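Local coordinates for protein dihydroorotase (Saccharomyces cerevisiae S288C, PDB 6L0A) that catalyses the zinc-dependent, reversible cyclisation of N-carbamoyl-L-aspartate to (S)-dihydroorotate, the third step of de novo pyrimidine biosynthesis, at residues S322-I326 and V359-R364; I287-F291 and L300-V304; P66-L71 and E318-D323; A21-V26 and D340-I346; V243-V247 and V290-A296. One frame throughout, in Å; residues are numbered along the deposited sequence.

Interaction 1 (S322-I326 and V359-R364); sequences SDKAI and VRWEPR
Lys324 and Glu362 face each other as a hydrogen-bonded pair of two antiparallel strands, 324-328 and 354-362, in the four-stranded sheet that accompanies the amidohydrolase barrel. The bond from Lys324 N to Glu362 O is 2.7 Å long and nearly straight (174°), and Ile326 and Arg360 form the next such pair. From CB, the Lys324 side chain starts beside Glu362 O at 3.7 Å. A bend at chi3 (-45°) folds the chain back over the partner strand, where CE lies close to Pro363 O. At the tip, NZ donates to that same oxygen at 3.1 Å, from above the carbonyl plane. With an alanine here, Pro363 O would probably lose its ammonium partner, and this face of the strand pair its reach across to that carbonyl. On the same face, Glu362 OE2 forms a salt bridge with Arg360 NH2, in the guanidinium plane, and Glu4 is a second acidic partner of this arginine. On the other face, Trp361 NE1 is bonded to Arg31 O. Ala325 CB stands 4.0 Å from the centroid of the Trp361 six-membered ring, 22° off its normal, a CH-pi contact.

Interaction 2 (I287-F291 and L300-V304); sequences IAQVF and LKGFV
Phe291 and Leu300 meet because their first torsions turn both ends into the same gap. Phe291 CG stands opposite its carbonyl carbon, whereas Leu300 CG points away from its own backbone N (chi1 -179°), which carries CD1 over the phenyl face. Two consecutive, roughly antiparallel helices joined by a short loop pack together here, late in the metallo-dependent hydrolase fold: 283-293 and 300-312 run at 140° to each other in their touching segments, whose axes are 11.0 Å apart, so side chains bridge the gap and no hydrogen bond crosses it. Leu300 CD1 sits 3.8 Å from the centroid of the Phe291 ring, close to the ring normal, as a CH-pi contact. The same methyl also presses on Ile287 CG2, at 3.6 Å, and is held between one turn of the facing helix and the ring on the next. Phe303 adds a second aromatic ring next to Phe291. The two rings meet obliquely, their planes at 37° and their centroids 5.5 Å apart. Ile287 CG2 comes to the edge of the Phe303 ring and also touches Val304. Phe255 on strand 253-255 lies against Ile287, Phe303 and Val304, joining this helix pair to the parallel barrel strands. At the closest point between the two aromatic residues, Phe291 CZ is 3.5 Å from Phe303 CB.

Interaction 3 (P66-L71 and E318-D323); sequences PKTTFL and EVASSD
Thr69 OG1 accepts a hydrogen bond from Ala320 N, 2.7 Å long and almost straight at 170°, and this is the direct polar link between the two segments. The hydroxyl oxygen is set opposite the carbonyl carbon of its own residue (chi1 -64°), so that it faces the loop while CG2 turns to Glu318 O. A second link runs through water: one molecule accepts from Lys67 NZ at 2.7 Å and donates to Asp323 OD2 at 2.9 Å. The two charged atoms, Lys67 NZ and Asp323 OD2, are 4.6 Å apart, beyond a salt bridge, and the carboxylate has its direct ionic partner in Arg31 of helix 20-32. Within the loop, Ser321 OG takes the backbone N-H of Asp323, an ST turn that shapes the chain just ahead of strand 324-328. Packing fills in around these bonds. Ala320 CB lies over the backbone of the facing segment, 3.3 Å from Thr68 O, and Ser321 CB rests on Lys67 CB at 3.7 Å. Farther along, Leu71 CD2 crosses near the carboxylate of Glu318, which is paired with Arg95. Strand 69-71 belongs to the parallel barrel sheet, joined to strand 37-40 by backbone bonds, and the loop leads from helix 300-312 into the antiparallel sheet. The chemistry implies a junction fixed at one buried hydroxyl, while Lys67 and Asp323 are linked through a water, which probably tolerates more movement.

Interaction 4 (A21-V26 and D340-I346); sequences AMCELV and DGKDISI
Asp340 opens the second segment with its CB against Leu25 CD1, at 3.9 Å, the two side chains crossing at about a right angle. Asp340 OD1 turns back to its own chain and accepts from Lys342 N at 2.8 Å, an Asx turn, and from Ile344 N at 3.2 Å, the two donors arriving from opposite faces of the carboxylate plane. OD2 reaches the helix through a water that donates both to it and to Ala21 O. Were Asp340 an alanine, the N-H groups of Lys342 and Ile344 would probably lose their common acceptor, and the turn its water link to Ala21 O. After the turn, Ile344 lays CD1 against the helix backbone, 3.4 Å from Met22 N, while its CG2 touches Leu25 CD2, the two side chains running past each other in opposite directions. This is where the hairpin of strands 338-339 and 345-346 packs on helix 20-32, which in the barrel connects strand 11-15 to strand 37-40. Ile346, on the second strand, meets Met22 and Leu25 tip to tip. Met22 bends at chi2 (65°) and chi3 (86°), which brings SD to 3.6 Å from Ile346 CD1. That methyl also touches Leu25 CD2 and Val26 CG2.

Interaction 5 (V243-V247 and V290-A296); sequences VKAAV and VFEEQNA
Val247 CG1 sits squarely over the centre of the Phe291 ring, 3.6 Å from its centroid and only 11° off the normal, and this CH-pi contact is the tight part of the interface. The methyl is set there by chi1 of -61°, which places CG1 opposite the carbonyl carbon of Val247; the two side chains run past each other in opposite directions. Nearby, Ala246 O lies 3.1 Å from Phe291 CZ, approaching the ring obliquely, and Val247 CB packs on Ala296 CB at 3.8 Å. The other side is the solvent side. There Val243 CG1 meets Gln294 CG at 3.6 Å, the two side chains crossing at about a right angle, and this glutamine is exposed. Deeper in, Val243 CG1 and Val290 CG1 are 4.1 Å apart, with Leu214 against both valines. No hydrogen bond joins the segments, so apolar contact carries the interface. Both segments run off the end of a helix: Val247 is the first residue beyond helix 236-246, and Asn295, with positive phi, closes helix 283-293 in a Schellman motif. The contact thus packs two helix C-terminal ends side by side on the outside of the amidohydrolase TIM barrel.

Overall arrangement
Interactions 2 and 5 are the closest pair: they share Val290 and Phe291, lie about 7 Å apart between centres, and bring Phe303 CD1 to 3.5 Å from Ala246 O. Interactions 1 and 3 share Ser322 and Asp323, with centres about 12 Å apart, so one loop serves both the antiparallel sheet and strand 69-71 of the parallel barrel sheet. Interaction 4 touches none of the others (nearest atoms of interaction 3 about 8 Å away) but approaches the pocket: the Val26 side chain is about 7 Å from that of the zinc ligand His16, and the Met22 side chain about 10 Å from the bound malate. Interaction 1 lies away from the site.

Interaction 1 (S322-I326 and V359-R364)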
# COMPACT_ATOMS: atom_id res chain seq x y z
N SER C 322 -31.90 -20.05 -18.33
CA SER C 322 -31.18 -20.13 -19.60
C SER C 322 -31.00 -18.77 -20.26
O SER C 322 -30.47 -18.71 -21.38
CB SER C 322 -31.89 -21.09 -20.56
OG SER C 322 -33.28 -20.83 -20.60
N ASP C 323 -31.40 -17.68 -19.59
CA ASP C 323 -31.20 -16.33 -20.13
C ASP C 323 -29.74 -16.11 -20.50
O ASP C 323 -28.83 -16.58 -19.81
CB ASP C 323 -31.63 -15.27 -19.13
CG ASP C 323 -33.12 -15.25 -18.88
OD1 ASP C 323 -33.85 -15.97 -19.60
OD2 ASP C 323 -33.55 -14.53 -17.95
N LYS C 324 -29.51 -15.39 -21.59
CA LYS C 324 -28.18 -15.15 -22.11
C LYS C 324 -27.78 -13.71 -21.80
O LYS C 324 -28.61 -12.80 -21.88
CB LYS C 324 -28.12 -15.39 -23.61
CG LYS C 324 -28.20 -16.86 -24.02
CD LYS C 324 -28.84 -17.02 -25.39
CE LYS C 324 -30.08 -16.16 -25.55
NZ LYS C 324 -30.81 -16.41 -26.83
N ALA C 325 -26.52 -13.51 -21.45
CA ALA C 325 -26.03 -12.17 -21.14
C ALA C 325 -25.58 -11.50 -22.43
O ALA C 325 -24.69 -12.01 -23.12
CB ALA C 325 -24.90 -12.22 -20.10
N ILE C 326 -26.19 -10.37 -22.76
CA ILE C 326 -25.90 -9.64 -23.99
C ILE C 326 -25.13 -8.38 -23.62
O ILE C 326 -25.66 -7.50 -22.93
CB ILE C 326 -27.18 -9.30 -24.77
CG1 ILE C 326 -28.03 -10.57 -24.99
CG2 ILE C 326 -26.83 -8.64 -26.09
CD1 ILE C 326 -27.34 -11.63 -25.82
N VAL C 359 -24.73 -4.22 -20.04
CA VAL C 359 -25.13 -5.63 -20.12
C VAL C 359 -26.63 -5.74 -19.85
O VAL C 359 -27.17 -5.04 -18.98
CB VAL C 359 -24.31 -6.52 -19.15
CG1 VAL C 359 -24.61 -6.19 -17.70
CG2 VAL C 359 -24.57 -8.01 -19.43
N ARG C 360 -27.29 -6.60 -20.62
CA ARG C 360 -28.69 -6.93 -20.45
C ARG C 360 -28.86 -8.43 -20.68
O ARG C 360 -27.91 -9.12 -21.08
CB ARG C 360 -29.58 -6.13 -21.40
CG ARG C 360 -29.39 -6.50 -22.87
CD ARG C 360 -30.52 -5.95 -23.74
NE ARG C 360 -30.58 -6.62 -25.03
CZ ARG C 360 -29.95 -6.19 -26.12
NH1 ARG C 360 -29.23 -5.08 -26.07
NH2 ARG C 360 -30.04 -6.87 -27.26
N TRP C 361 -30.07 -8.93 -20.47
CA TRP C 361 -30.37 -10.36 -20.51
C TRP C 361 -31.40 -10.66 -21.59
O TRP C 361 -32.38 -9.92 -21.76
CB TRP C 361 -30.90 -10.84 -19.17
CG TRP C 361 -29.85 -10.79 -18.11
CD1 TRP C 361 -29.63 -9.78 -17.23
CD2 TRP C 361 -28.87 -11.79 -17.84
NE1 TRP C 361 -28.56 -10.08 -16.42
CE2 TRP C 361 -28.07 -11.31 -16.78
CE3 TRP C 361 -28.57 -13.04 -18.40
CZ2 TRP C 361 -27.01 -12.04 -16.25
CZ3 TRP C 361 -27.51 -13.76 -17.88
CH2 TRP C 361 -26.75 -13.26 -16.81
N GLU C 362 -31.20 -11.76 -22.31
CA GLU C 362 -32.17 -12.20 -23.30
C GLU C 362 -32.55 -13.66 -23.10
O GLU C 362 -31.68 -14.50 -22.84
CB GLU C 362 -31.63 -11.99 -24.72
CG GLU C 362 -31.89 -10.60 -25.24
CD GLU C 362 -31.88 -10.55 -26.74
OE1 GLU C 362 -32.35 -11.52 -27.37
OE2 GLU C 362 -31.41 -9.53 -27.30
N PRO C 363 -33.83 -13.98 -23.23
CA PRO C 363 -34.26 -15.37 -23.05
C PRO C 363 -33.73 -16.29 -24.14
O PRO C 363 -33.40 -15.86 -25.25
CB PRO C 363 -35.79 -15.28 -23.12
CG PRO C 363 -36.07 -14.02 -23.85
CD PRO C 363 -34.96 -13.07 -23.48
N ARG C 364 -33.65 -17.57 -23.79
CA ARG C 364 -33.48 -18.62 -24.79
C ARG C 364 -34.87 -18.95 -25.31
O ARG C 364 -35.74 -19.41 -24.56
CB ARG C 364 -32.80 -19.84 -24.18
CG ARG C 364 -32.82 -21.07 -25.08
CD ARG C 364 -32.40 -22.33 -24.33
NE ARG C 364 -31.13 -22.16 -23.63
CZ ARG C 364 -30.43 -23.17 -23.11
NH1 ARG C 364 -30.88 -24.41 -23.21
NH2 ARG C 364 -29.27 -22.93 -22.49
O HOH W 1 -34.34 -18.22 -20.99
O HOH W 2 -28.75 -20.32 -23.17

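Interaction 2 (I287-F291 and L300-V304)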
# COMPACT_ATOMS: atom_id res chain seq x y z
N ILE C 287 -14.80 -6.12 -17.31
CA ILE C 287 -13.95 -7.00 -18.09
C ILE C 287 -13.99 -6.61 -19.57
O ILE C 287 -12.97 -6.65 -20.27
CB ILE C 287 -14.38 -8.46 -17.88
CG1 ILE C 287 -14.26 -8.83 -16.40
CG2 ILE C 287 -13.54 -9.38 -18.73
CD1 ILE C 287 -12.83 -8.78 -15.88
N ALA C 288 -15.17 -6.23 -20.05
CA ALA C 288 -15.31 -5.81 -21.44
C ALA C 288 -14.43 -4.60 -21.73
O ALA C 288 -13.86 -4.48 -22.82
CB ALA C 288 -16.77 -5.51 -21.75
N GLN C 289 -14.30 -3.70 -20.76
CA GLN C 289 -13.41 -2.56 -20.93
C GLN C 289 -12.00 -3.01 -21.27
O GLN C 289 -11.36 -2.47 -22.18
CB GLN C 289 -13.42 -1.70 -19.66
CG GLN C 289 -12.90 -0.28 -19.87
CD GLN C 289 -13.71 0.47 -20.90
OE1 GLN C 289 -14.95 0.46 -20.87
NE2 GLN C 289 -13.02 1.12 -21.84
N VAL C 290 -11.50 -4.02 -20.55
CA VAL C 290 -10.14 -4.50 -20.76
C VAL C 290 -10.01 -5.16 -22.12
O VAL C 290 -9.04 -4.91 -22.86
CB VAL C 290 -9.75 -5.46 -19.63
CG1 VAL C 290 -8.35 -6.03 -19.88
CG2 VAL C 290 -9.84 -4.74 -18.30
N PHE C 291 -10.96 -6.03 -22.47
CA PHE C 291 -10.84 -6.76 -23.73
C PHE C 291 -10.98 -5.82 -24.93
O PHE C 291 -10.33 -6.03 -25.96
CB PHE C 291 -11.88 -7.87 -23.79
CG PHE C 291 -11.48 -9.12 -23.03
CD1 PHE C 291 -11.42 -9.12 -21.64
CD2 PHE C 291 -11.16 -10.28 -23.71
CE1 PHE C 291 -11.05 -10.26 -20.95
CE2 PHE C 291 -10.79 -11.43 -23.02
CZ PHE C 291 -10.74 -11.42 -21.63
N LEU C 300 -13.50 -12.70 -25.32
CA LEU C 300 -14.22 -12.38 -24.10
C LEU C 300 -15.11 -13.54 -23.67
O LEU C 300 -15.14 -13.90 -22.48
CB LEU C 300 -15.06 -11.12 -24.28
CG LEU C 300 -15.84 -10.68 -23.05
CD1 LEU C 300 -14.87 -10.32 -21.92
CD2 LEU C 300 -16.78 -9.52 -23.34
N LYS C 301 -15.84 -14.14 -24.61
CA LYS C 301 -16.78 -15.20 -24.24
C LYS C 301 -16.06 -16.37 -23.59
O LYS C 301 -16.58 -16.99 -22.66
CB LYS C 301 -17.56 -15.67 -25.47
CG LYS C 301 -18.48 -16.85 -25.17
CD LYS C 301 -19.73 -16.82 -26.04
CE LYS C 301 -20.74 -17.86 -25.56
NZ LYS C 301 -20.15 -19.22 -25.65
N GLY C 302 -14.85 -16.69 -24.05
CA GLY C 302 -14.10 -17.75 -23.41
C GLY C 302 -13.75 -17.42 -21.98
O GLY C 302 -13.91 -18.25 -21.08
N PHE C 303 -13.33 -16.17 -21.73
CA PHE C 303 -12.83 -15.79 -20.42
C PHE C 303 -13.95 -15.70 -19.39
O PHE C 303 -13.74 -16.05 -18.22
CB PHE C 303 -12.06 -14.47 -20.51
CG PHE C 303 -11.55 -13.97 -19.18
CD1 PHE C 303 -10.47 -14.59 -18.57
CD2 PHE C 303 -12.14 -12.90 -18.56
CE1 PHE C 303 -10.00 -14.15 -17.33
CE2 PHE C 303 -11.67 -12.43 -17.33
CZ PHE C 303 -10.60 -13.07 -16.72
N VAL C 304 -15.13 -15.23 -19.79
CA VAL C 304 -16.24 -15.02 -18.86
C VAL C 304 -17.35 -16.05 -18.99
O VAL C 304 -18.38 -15.91 -18.32
CB VAL C 304 -16.84 -13.60 -18.98
CG1 VAL C 304 -15.76 -12.54 -18.74
CG2 VAL C 304 -17.50 -13.42 -20.34

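Interaction 3 (P66-L71 and E318-D323)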
# COMPACT_ATOMS: atom_id res chain seq x y z
N PRO C 66 -33.74 -15.76 -7.96
CA PRO C 66 -34.17 -17.06 -8.48
C PRO C 66 -33.59 -17.41 -9.84
O PRO C 66 -33.63 -18.58 -10.22
CB PRO C 66 -35.71 -16.93 -8.54
CG PRO C 66 -36.03 -15.82 -7.58
CD PRO C 66 -34.87 -14.86 -7.68
N LYS C 67 -33.05 -16.45 -10.60
CA LYS C 67 -32.50 -16.76 -11.91
C LYS C 67 -30.99 -16.96 -11.91
O LYS C 67 -30.41 -17.21 -12.97
CB LYS C 67 -32.88 -15.66 -12.91
CG LYS C 67 -34.38 -15.38 -12.96
CD LYS C 67 -34.73 -14.30 -13.98
CE LYS C 67 -36.21 -13.95 -13.90
NZ LYS C 67 -36.62 -12.98 -14.96
N THR C 68 -30.34 -16.86 -10.75
CA THR C 68 -28.90 -17.03 -10.64
C THR C 68 -28.57 -18.47 -10.25
O THR C 68 -29.22 -19.06 -9.39
CB THR C 68 -28.35 -16.05 -9.60
OG1 THR C 68 -28.62 -14.72 -10.05
CG2 THR C 68 -26.85 -16.22 -9.43
N THR C 69 -27.57 -19.03 -10.91
CA THR C 69 -27.12 -20.39 -10.64
C THR C 69 -26.00 -20.34 -9.61
O THR C 69 -24.97 -19.71 -9.86
CB THR C 69 -26.64 -21.06 -11.92
OG1 THR C 69 -27.77 -21.18 -12.82
CG2 THR C 69 -26.03 -22.43 -11.64
N PHE C 70 -26.19 -20.99 -8.47
CA PHE C 70 -25.29 -20.88 -7.33
C PHE C 70 -24.52 -22.18 -7.16
O PHE C 70 -25.12 -23.24 -6.97
CB PHE C 70 -26.06 -20.57 -6.05
CG PHE C 70 -26.60 -19.18 -6.00
CD1 PHE C 70 -25.75 -18.10 -5.87
CD2 PHE C 70 -27.97 -18.95 -6.11
CE1 PHE C 70 -26.23 -16.81 -5.84
CE2 PHE C 70 -28.47 -17.65 -6.09
CZ PHE C 70 -27.60 -16.57 -5.95
N LEU C 71 -23.19 -22.10 -7.23
CA LEU C 71 -22.30 -23.21 -6.91
C LEU C 71 -21.64 -22.90 -5.58
O LEU C 71 -21.13 -21.79 -5.39
CB LEU C 71 -21.24 -23.39 -8.00
CG LEU C 71 -21.74 -23.50 -9.44
CD1 LEU C 71 -20.55 -23.57 -10.41
CD2 LEU C 71 -22.68 -24.71 -9.61
N GLU C 318 -28.24 -28.07 -14.27
CA GLU C 318 -28.08 -27.34 -13.02
C GLU C 318 -28.48 -25.88 -13.13
O GLU C 318 -28.55 -25.18 -12.12
CB GLU C 318 -26.63 -27.38 -12.54
CG GLU C 318 -25.83 -28.60 -12.93
CD GLU C 318 -24.40 -28.47 -12.45
OE1 GLU C 318 -24.22 -28.03 -11.29
OE2 GLU C 318 -23.47 -28.78 -13.21
N VAL C 319 -28.75 -25.40 -14.33
CA VAL C 319 -28.81 -23.98 -14.58
C VAL C 319 -30.16 -23.43 -14.11
O VAL C 319 -31.22 -23.97 -14.43
CB VAL C 319 -28.52 -23.68 -16.06
CG1 VAL C 319 -29.19 -22.43 -16.47
CG2 VAL C 319 -26.96 -23.58 -16.26
N ALA C 320 -30.11 -22.38 -13.29
CA ALA C 320 -31.33 -21.76 -12.77
C ALA C 320 -32.12 -21.00 -13.83
O ALA C 320 -33.33 -20.80 -13.64
CB ALA C 320 -30.99 -20.79 -11.63
N SER C 321 -31.48 -20.52 -14.88
CA SER C 321 -32.13 -19.75 -15.94
C SER C 321 -31.26 -19.82 -17.19
O SER C 321 -30.04 -19.68 -17.11
CB SER C 321 -32.35 -18.29 -15.53
OG SER C 321 -32.48 -17.45 -16.67
N SER C 322 -31.90 -20.05 -18.33
CA SER C 322 -31.18 -20.13 -19.60
C SER C 322 -31.00 -18.77 -20.26
O SER C 322 -30.47 -18.71 -21.38
CB SER C 322 -31.89 -21.09 -20.56
OG SER C 322 -33.28 -20.83 -20.60
N ASP C 323 -31.40 -17.68 -19.59
CA ASP C 323 -31.20 -16.33 -20.13
C ASP C 323 -29.74 -16.11 -20.50
O ASP C 323 -28.83 -16.58 -19.81
CB ASP C 323 -31.63 -15.27 -19.13
CG ASP C 323 -33.12 -15.25 -18.88
OD1 ASP C 323 -33.85 -15.97 -19.60
OD2 ASP C 323 -33.55 -14.53 -17.95
O HOH W 3 -36.17 -14.85 -16.79

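Interaction 4 (A21-V26 and D340-I346)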
# COMPACT_ATOMS: atom_id res chain seq x y z
N ALA C 21 -28.38 -8.14 5.74
CA ALA C 21 -28.76 -7.04 4.86
C ALA C 21 -27.77 -6.86 3.71
O ALA C 21 -28.17 -6.53 2.59
CB ALA C 21 -28.87 -5.73 5.65
N MET C 22 -26.48 -7.05 3.98
CA MET C 22 -25.50 -6.94 2.90
C MET C 22 -25.81 -7.95 1.80
O MET C 22 -25.75 -7.61 0.61
CB MET C 22 -24.09 -7.14 3.44
CG MET C 22 -23.00 -7.04 2.37
SD MET C 22 -22.91 -5.40 1.65
CE MET C 22 -21.80 -4.57 2.83
N CYS C 23 -26.16 -9.17 2.19
CA CYS C 23 -26.50 -10.22 1.24
C CYS C 23 -27.73 -9.85 0.42
O CYS C 23 -27.80 -10.11 -0.78
CB CYS C 23 -26.73 -11.53 1.97
SG CYS C 23 -26.98 -12.97 0.91
N GLU C 24 -28.74 -9.26 1.07
CA GLU C 24 -29.93 -8.83 0.35
C GLU C 24 -29.60 -7.74 -0.67
O GLU C 24 -30.21 -7.69 -1.75
CB GLU C 24 -30.98 -8.33 1.34
CG GLU C 24 -31.38 -9.40 2.35
CD GLU C 24 -32.54 -8.97 3.22
OE1 GLU C 24 -33.02 -7.83 3.06
OE2 GLU C 24 -32.97 -9.79 4.07
N LEU C 25 -28.64 -6.88 -0.35
CA LEU C 25 -28.24 -5.84 -1.30
C LEU C 25 -27.50 -6.44 -2.49
O LEU C 25 -27.79 -6.11 -3.64
CB LEU C 25 -27.38 -4.80 -0.59
CG LEU C 25 -26.71 -3.67 -1.38
CD1 LEU C 25 -27.71 -2.90 -2.24
CD2 LEU C 25 -26.01 -2.73 -0.41
N VAL C 26 -26.56 -7.34 -2.22
CA VAL C 26 -25.55 -7.68 -3.22
C VAL C 26 -25.95 -8.86 -4.10
O VAL C 26 -25.58 -8.89 -5.27
CB VAL C 26 -24.21 -7.94 -2.50
CG1 VAL C 26 -23.22 -8.62 -3.42
CG2 VAL C 26 -23.66 -6.62 -1.98
N ASP C 340 -28.30 0.39 -0.16
CA ASP C 340 -29.61 -0.21 0.02
C ASP C 340 -30.63 0.77 0.59
O ASP C 340 -31.76 0.37 0.87
CB ASP C 340 -29.52 -1.45 0.93
CG ASP C 340 -29.15 -1.12 2.37
OD1 ASP C 340 -28.82 0.05 2.68
OD2 ASP C 340 -29.18 -2.05 3.20
N GLY C 341 -30.26 2.03 0.76
CA GLY C 341 -31.16 3.02 1.33
C GLY C 341 -31.38 2.90 2.82
O GLY C 341 -32.12 3.71 3.39
N LYS C 342 -30.78 1.91 3.48
CA LYS C 342 -30.87 1.82 4.93
C LYS C 342 -29.52 2.14 5.54
O LYS C 342 -29.10 3.30 5.53
CB LYS C 342 -31.39 0.44 5.34
CG LYS C 342 -32.83 0.20 4.87
CD LYS C 342 -33.28 -1.25 5.06
CE LYS C 342 -33.31 -1.99 3.73
NZ LYS C 342 -34.66 -1.96 3.10
N ASP C 343 -28.81 1.13 6.06
CA ASP C 343 -27.56 1.39 6.77
C ASP C 343 -26.30 1.04 5.98
O ASP C 343 -25.20 1.15 6.53
CB ASP C 343 -27.54 0.62 8.10
CG ASP C 343 -28.58 1.12 9.08
OD1 ASP C 343 -29.28 2.10 8.75
OD2 ASP C 343 -28.69 0.54 10.19
N ILE C 344 -26.41 0.64 4.71
CA ILE C 344 -25.27 0.10 3.98
C ILE C 344 -24.99 0.96 2.75
O ILE C 344 -25.87 1.14 1.90
CB ILE C 344 -25.49 -1.36 3.57
CG1 ILE C 344 -25.60 -2.23 4.83
CG2 ILE C 344 -24.35 -1.85 2.68
CD1 ILE C 344 -25.89 -3.71 4.54
N SER C 345 -23.76 1.48 2.66
CA SER C 345 -23.24 2.09 1.45
C SER C 345 -21.93 1.42 1.09
O SER C 345 -21.06 1.24 1.95
CB SER C 345 -23.02 3.59 1.63
OG SER C 345 -24.20 4.22 2.08
N ILE C 346 -21.78 1.04 -0.18
CA ILE C 346 -20.56 0.43 -0.70
C ILE C 346 -20.00 1.34 -1.78
O ILE C 346 -20.74 1.83 -2.64
CB ILE C 346 -20.82 -0.97 -1.29
CG1 ILE C 346 -21.43 -1.90 -0.25
CG2 ILE C 346 -19.53 -1.57 -1.87
CD1 ILE C 346 -22.24 -3.02 -0.90
O HOH W 4 -30.08 -4.46 2.35

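Interaction 5 (V243-V247 and V290-A296)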
# COMPACT_ATOMS: atom_id res chain seq x y z
N VAL C 243 -3.03 -9.01 -17.66
CA VAL C 243 -3.90 -8.63 -18.77
C VAL C 243 -3.62 -9.52 -19.97
O VAL C 243 -4.56 -9.97 -20.65
CB VAL C 243 -3.73 -7.13 -19.09
CG1 VAL C 243 -4.36 -6.80 -20.43
CG2 VAL C 243 -4.38 -6.28 -17.99
N LYS C 244 -2.35 -9.84 -20.23
CA LYS C 244 -2.02 -10.71 -21.36
C LYS C 244 -2.57 -12.12 -21.15
O LYS C 244 -3.04 -12.76 -22.11
CB LYS C 244 -0.50 -10.76 -21.59
CG LYS C 244 0.03 -9.64 -22.49
CD LYS C 244 1.39 -9.99 -23.11
CE LYS C 244 1.28 -10.19 -24.62
NZ LYS C 244 1.11 -8.91 -25.37
N ALA C 245 -2.51 -12.62 -19.92
CA ALA C 245 -3.11 -13.92 -19.63
C ALA C 245 -4.62 -13.88 -19.82
O ALA C 245 -5.21 -14.81 -20.39
CB ALA C 245 -2.76 -14.36 -18.20
N ALA C 246 -5.27 -12.80 -19.38
CA ALA C 246 -6.73 -12.75 -19.41
C ALA C 246 -7.27 -12.77 -20.83
O ALA C 246 -8.34 -13.34 -21.10
CB ALA C 246 -7.25 -11.52 -18.67
N VAL C 247 -6.56 -12.13 -21.76
CA VAL C 247 -7.00 -12.10 -23.15
C VAL C 247 -6.30 -13.16 -23.99
O VAL C 247 -6.40 -13.14 -25.22
CB VAL C 247 -6.79 -10.70 -23.76
CG1 VAL C 247 -7.61 -9.67 -22.99
CG2 VAL C 247 -5.32 -10.33 -23.76
N VAL C 290 -11.50 -4.02 -20.55
CA VAL C 290 -10.14 -4.50 -20.76
C VAL C 290 -10.01 -5.16 -22.12
O VAL C 290 -9.04 -4.91 -22.86
CB VAL C 290 -9.75 -5.46 -19.63
CG1 VAL C 290 -8.35 -6.03 -19.88
CG2 VAL C 290 -9.84 -4.74 -18.30
N PHE C 291 -10.96 -6.03 -22.47
CA PHE C 291 -10.84 -6.76 -23.73
C PHE C 291 -10.98 -5.82 -24.93
O PHE C 291 -10.33 -6.03 -25.96
CB PHE C 291 -11.88 -7.87 -23.79
CG PHE C 291 -11.48 -9.12 -23.03
CD1 PHE C 291 -11.42 -9.12 -21.64
CD2 PHE C 291 -11.16 -10.28 -23.71
CE1 PHE C 291 -11.05 -10.26 -20.95
CE2 PHE C 291 -10.79 -11.43 -23.02
CZ PHE C 291 -10.74 -11.42 -21.63
N GLU C 292 -11.78 -4.77 -24.80
CA GLU C 292 -11.86 -3.77 -25.86
C GLU C 292 -10.54 -3.03 -26.02
O GLU C 292 -9.99 -2.93 -27.12
CB GLU C 292 -12.99 -2.78 -25.56
CG GLU C 292 -12.94 -1.54 -26.45
CD GLU C 292 -14.31 -0.99 -26.74
OE1 GLU C 292 -15.00 -0.58 -25.78
OE2 GLU C 292 -14.71 -0.96 -27.93
N GLU C 293 -10.00 -2.53 -24.90
CA GLU C 293 -8.73 -1.81 -24.96
C GLU C 293 -7.60 -2.70 -25.48
O GLU C 293 -6.66 -2.21 -26.11
CB GLU C 293 -8.40 -1.24 -23.58
CG GLU C 293 -9.41 -0.17 -23.11
CD GLU C 293 -9.17 0.32 -21.69
OE1 GLU C 293 -8.24 -0.20 -21.03
OE2 GLU C 293 -9.91 1.21 -21.22
N GLN C 294 -7.70 -4.01 -25.27
CA GLN C 294 -6.68 -4.94 -25.75
C GLN C 294 -6.96 -5.45 -27.15
O GLN C 294 -6.17 -6.26 -27.67
CB GLN C 294 -6.54 -6.13 -24.80
CG GLN C 294 -6.06 -5.75 -23.41
CD GLN C 294 -4.80 -4.91 -23.45
OE1 GLN C 294 -3.78 -5.33 -23.98
NE2 GLN C 294 -4.87 -3.72 -22.87
N ASN C 295 -8.06 -5.02 -27.77
CA ASN C 295 -8.42 -5.48 -29.11
C ASN C 295 -8.55 -7.00 -29.15
O ASN C 295 -8.05 -7.68 -30.05
CB ASN C 295 -7.42 -4.98 -30.15
CG ASN C 295 -7.37 -3.51 -30.19
OD1 ASN C 295 -6.31 -2.90 -30.30
ND2 ASN C 295 -8.54 -2.89 -30.06
N ALA C 296 -9.24 -7.52 -28.15
CA ALA C 296 -9.38 -8.97 -28.02
C ALA C 296 -10.80 -9.36 -27.64
O ALA C 296 -11.01 -10.39 -26.98
CB ALA C 296 -8.38 -9.51 -27.00